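Local coordinates for protein galectin (Xenopus laevis, PDB 3WUC) that probably binds lactose and related beta-galactosides through the carbohydrate-recognition site of a galectin beta-sandwich, at residues B[44-49]-B[71-76]. Sequence-based numbering, arbitrary orientation.
Sequences RNLICH and DVWDIE. With GAL (beta-D-galactopyranose), chain D; GLC (alpha-D-glucopyranose), chain C.
Asp71 N donates to Arg44 O (2.9 Å), joining residues 44-49 and 71-76 where they approach most closely; the backbones then diverge on either side of strand 62-69, which pairs with both. Asp71 CB packs over one face of the Arg44 guanidinium, but OD2 lies well out of its plane, so the opposite charges are merely near each other; Asp71 OD1 makes its salt bridge with Lys68. Trp73 spans the widening gap. With CG anti to the carbonyl carbon (chi1 -67°), the indole reaches across to 44-49, where Trp73 CH2 meets Leu46 CD1 (3.9 Å) and the CZ3-CH2 corner sits over one face of the His49 imidazole, Trp73 CZ3 coming 3.6 Å from His49 CG. The two ring planes are inclined at 45°, an oblique pair. A broad indole suits this place: GAL C5 sits over its centre, with Trp73 CZ2 to GAL C4 (3.5 Å) the closest approach, the CH-pi platform characteristic of galectins. His49 offers a flat group with two nitrogens: ND1 is hydrogen-bonded to Asp38 OD1, which helps fix the ring's rotation, while NE2 shares a hydrogen bond with GAL O4 (2.8 Å), the axial hydroxyl that distinguishes galactose from glucose. Long, acidic Glu76 reaches both sugars, its OE2 accepting from GAL O6 (2.7 Å) and GLC O3 (2.6 Å). CH-pi packing and directed polar bonds thus work together, consistent with selective recognition of lactose.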
loop_
_atom_site.group_PDB
_atom_site.type_symbol
_atom_site.label_atom_id
_atom_site.label_comp_id
_atom_site.label_asym_id
_atom_site.label_seq_id
_atom_site.Cartn_x
_atom_site.Cartn_y
_atom_site.Cartn_z
ATOM N N ARG B 44 25.113 -9.831 -12.445
ATOM C CA ARG B 44 25.661 -10.774 -13.409
ATOM C C ARG B 44 24.845 -12.039 -13.557
ATOM O O ARG B 44 25.087 -12.867 -14.464
ATOM C CB ARG B 44 27.137 -11.168 -13.038
ATOM C CG ARG B 44 28.012 -9.949 -13.050
ATOM C CD ARG B 44 29.278 -10.267 -12.252
ATOM N NE ARG B 44 29.759 -11.584 -12.560
ATOM C CZ ARG B 44 30.465 -11.889 -13.621
ATOM N NH1 ARG B 44 30.918 -10.957 -14.457
ATOM N NH2 ARG B 44 30.738 -13.151 -13.824
ATOM N N ASN B 45 23.924 -12.301 -12.640
ATOM C CA ASN B 45 23.211 -13.559 -12.553
ATOM C C ASN B 45 21.759 -13.215 -12.247
ATOM O O ASN B 45 21.353 -13.147 -11.077
ATOM C CB ASN B 45 23.765 -14.482 -11.500
ATOM C CG ASN B 45 25.154 -14.940 -11.873
ATOM O OD1 ASN B 45 25.333 -15.863 -12.651
ATOM N ND2 ASN B 45 26.114 -14.154 -11.442
ATOM N N LEU B 46 21.017 -13.170 -13.338
ATOM C CA LEU B 46 19.568 -12.775 -13.368
ATOM C C LEU B 46 18.716 -13.985 -13.701
ATOM O O LEU B 46 18.839 -14.590 -14.758
ATOM C CB LEU B 46 19.345 -11.651 -14.283
ATOM C CG LEU B 46 20.141 -10.317 -14.131
ATOM C CD1 LEU B 46 19.914 -9.263 -15.158
ATOM C CD2 LEU B 46 19.856 -9.831 -12.690
ATOM N N ILE B 47 17.777 -14.339 -12.827
ATOM C CA ILE B 47 16.785 -15.376 -13.134
ATOM C C ILE B 47 15.663 -14.779 -13.970
ATOM O O ILE B 47 15.056 -15.568 -14.717
ATOM C CB ILE B 47 16.226 -16.088 -11.857
ATOM C CG1 ILE B 47 15.621 -17.416 -12.135
ATOM C CG2 ILE B 47 15.328 -15.163 -11.025
ATOM C CD1 ILE B 47 16.653 -18.468 -12.509
ATOM N N CYS B 48 15.414 -13.473 -13.855
ATOM C CA CYS B 48 14.427 -12.851 -14.708
ATOM C C CYS B 48 14.766 -11.406 -14.961
ATOM O O CYS B 48 14.762 -10.597 -14.043
ATOM C CB CYS B 48 13.044 -13.005 -14.067
ATOM S SG CYS B 48 11.714 -12.369 -15.174
ATOM N N HIS B 49 15.094 -11.083 -16.203
ATOM C CA HIS B 49 15.218 -9.722 -16.709
ATOM C C HIS B 49 13.968 -9.432 -17.505
ATOM O O HIS B 49 13.730 -10.133 -18.460
ATOM C CB HIS B 49 16.445 -9.661 -17.627
ATOM C CG HIS B 49 16.572 -8.455 -18.522
ATOM N ND1 HIS B 49 16.901 -7.185 -18.097
ATOM C CD2 HIS B 49 16.542 -8.350 -19.880
ATOM C CE1 HIS B 49 17.046 -6.372 -19.114
ATOM N NE2 HIS B 49 16.848 -7.061 -20.212
ATOM N N ASP B 71 27.302 -13.129 -16.304
ATOM C CA ASP B 71 27.257 -12.019 -17.170
ATOM C C ASP B 71 27.093 -12.287 -18.691
ATOM O O ASP B 71 27.365 -11.401 -19.528
ATOM C CB ASP B 71 28.483 -11.090 -16.971
ATOM C CG ASP B 71 28.147 -9.610 -17.040
ATOM O OD1 ASP B 71 27.036 -9.206 -16.540
ATOM O OD2 ASP B 71 29.030 -8.786 -17.405
ATOM N N VAL B 72 26.504 -13.429 -18.981
ATOM C CA VAL B 72 26.174 -13.756 -20.338
ATOM C C VAL B 72 24.649 -14.007 -20.477
ATOM O O VAL B 72 24.093 -14.810 -19.732
ATOM C CB VAL B 72 26.861 -15.004 -20.747
ATOM C CG1 VAL B 72 26.604 -15.341 -22.173
ATOM C CG2 VAL B 72 28.345 -14.755 -20.616
ATOM N N TRP B 73 24.089 -13.318 -21.415
ATOM C CA TRP B 73 22.621 -13.458 -21.664
ATOM C C TRP B 73 22.296 -14.797 -22.324
ATOM O O TRP B 73 23.093 -15.324 -23.097
ATOM C CB TRP B 73 22.160 -12.369 -22.565
ATOM C CG TRP B 73 22.195 -10.979 -22.023
ATOM C CD1 TRP B 73 23.019 -9.976 -22.391
ATOM C CD2 TRP B 73 21.369 -10.442 -20.976
ATOM N NE1 TRP B 73 22.792 -8.846 -21.685
ATOM C CE2 TRP B 73 21.764 -9.112 -20.784
ATOM C CE3 TRP B 73 20.337 -10.979 -20.177
ATOM C CZ2 TRP B 73 21.119 -8.236 -19.844
ATOM C CZ3 TRP B 73 19.745 -10.121 -19.201
ATOM C CH2 TRP B 73 20.172 -8.806 -19.038
ATOM N N ASP B 74 21.137 -15.344 -21.975
ATOM C CA ASP B 74 20.636 -16.638 -22.497
ATOM C C ASP B 74 19.701 -16.239 -23.682
ATOM O O ASP B 74 19.912 -15.223 -24.292
ATOM C CB ASP B 74 19.971 -17.466 -21.417
ATOM C CG ASP B 74 20.952 -17.913 -20.273
ATOM O OD1 ASP B 74 22.028 -18.443 -20.652
ATOM O OD2 ASP B 74 20.693 -17.765 -19.009
ATOM N N ILE B 75 18.698 -17.110 -23.969
ATOM C CA ILE B 75 17.816 -16.848 -25.146
ATOM C C ILE B 75 16.600 -15.976 -24.740
ATOM O O ILE B 75 15.961 -16.307 -23.769
ATOM C CB ILE B 75 17.339 -18.227 -25.704
ATOM C CG1 ILE B 75 18.523 -19.056 -26.159
ATOM C CG2 ILE B 75 16.367 -18.010 -26.804
ATOM C CD1 ILE B 75 18.172 -20.441 -26.568
ATOM N N GLU B 76 16.348 -14.959 -25.520
ATOM C CA GLU B 76 15.239 -14.035 -25.253
ATOM C C GLU B 76 13.910 -14.750 -25.470
ATOM O O GLU B 76 13.705 -15.516 -26.422
ATOM C CB GLU B 76 15.314 -12.853 -26.134
ATOM C CG GLU B 76 16.400 -11.861 -25.781
ATOM C CD GLU B 76 16.629 -10.737 -26.739
ATOM O OE1 GLU B 76 15.950 -10.585 -27.816
ATOM O OE2 GLU B 76 17.461 -9.908 -26.369
HETATM C C1 GAL D . 20.372 -6.864 -25.127
HETATM C C2 GAL D . 20.329 -5.566 -24.365
HETATM C C3 GAL D . 20.380 -5.819 -22.876
HETATM C C4 GAL D . 19.303 -6.832 -22.502
HETATM C C5 GAL D . 19.467 -8.081 -23.396
HETATM C C6 GAL D . 18.386 -9.092 -23.074
HETATM O O2 GAL D . 21.529 -4.839 -24.732
HETATM O O3 GAL D . 20.356 -4.621 -22.151
HETATM O O4 GAL D . 17.989 -6.225 -22.595
HETATM O O5 GAL D . 19.306 -7.685 -24.749
HETATM O O6 GAL D . 18.434 -10.228 -23.923
HETATM C C1 GLC C . 20.377 -8.377 -30.228
HETATM C C2 GLC C . 19.002 -8.421 -29.542
HETATM C C3 GLC C . 19.044 -7.408 -28.391
HETATM C C4 GLC C . 20.219 -7.566 -27.419
HETATM C C5 GLC C . 21.536 -7.616 -28.209
HETATM C C6 GLC C . 22.698 -8.005 -27.288
HETATM O O1 GLC C . 20.444 -7.089 -30.785
HETATM O O2 GLC C . 17.996 -8.047 -30.460
HETATM O O3 GLC C . 17.827 -7.634 -27.642
HETATM O O4 GLC C . 20.212 -6.462 -26.483
HETATM O O5 GLC C . 21.427 -8.572 -29.295
HETATM O O6 GLC C . 22.660 -9.221 -26.477
#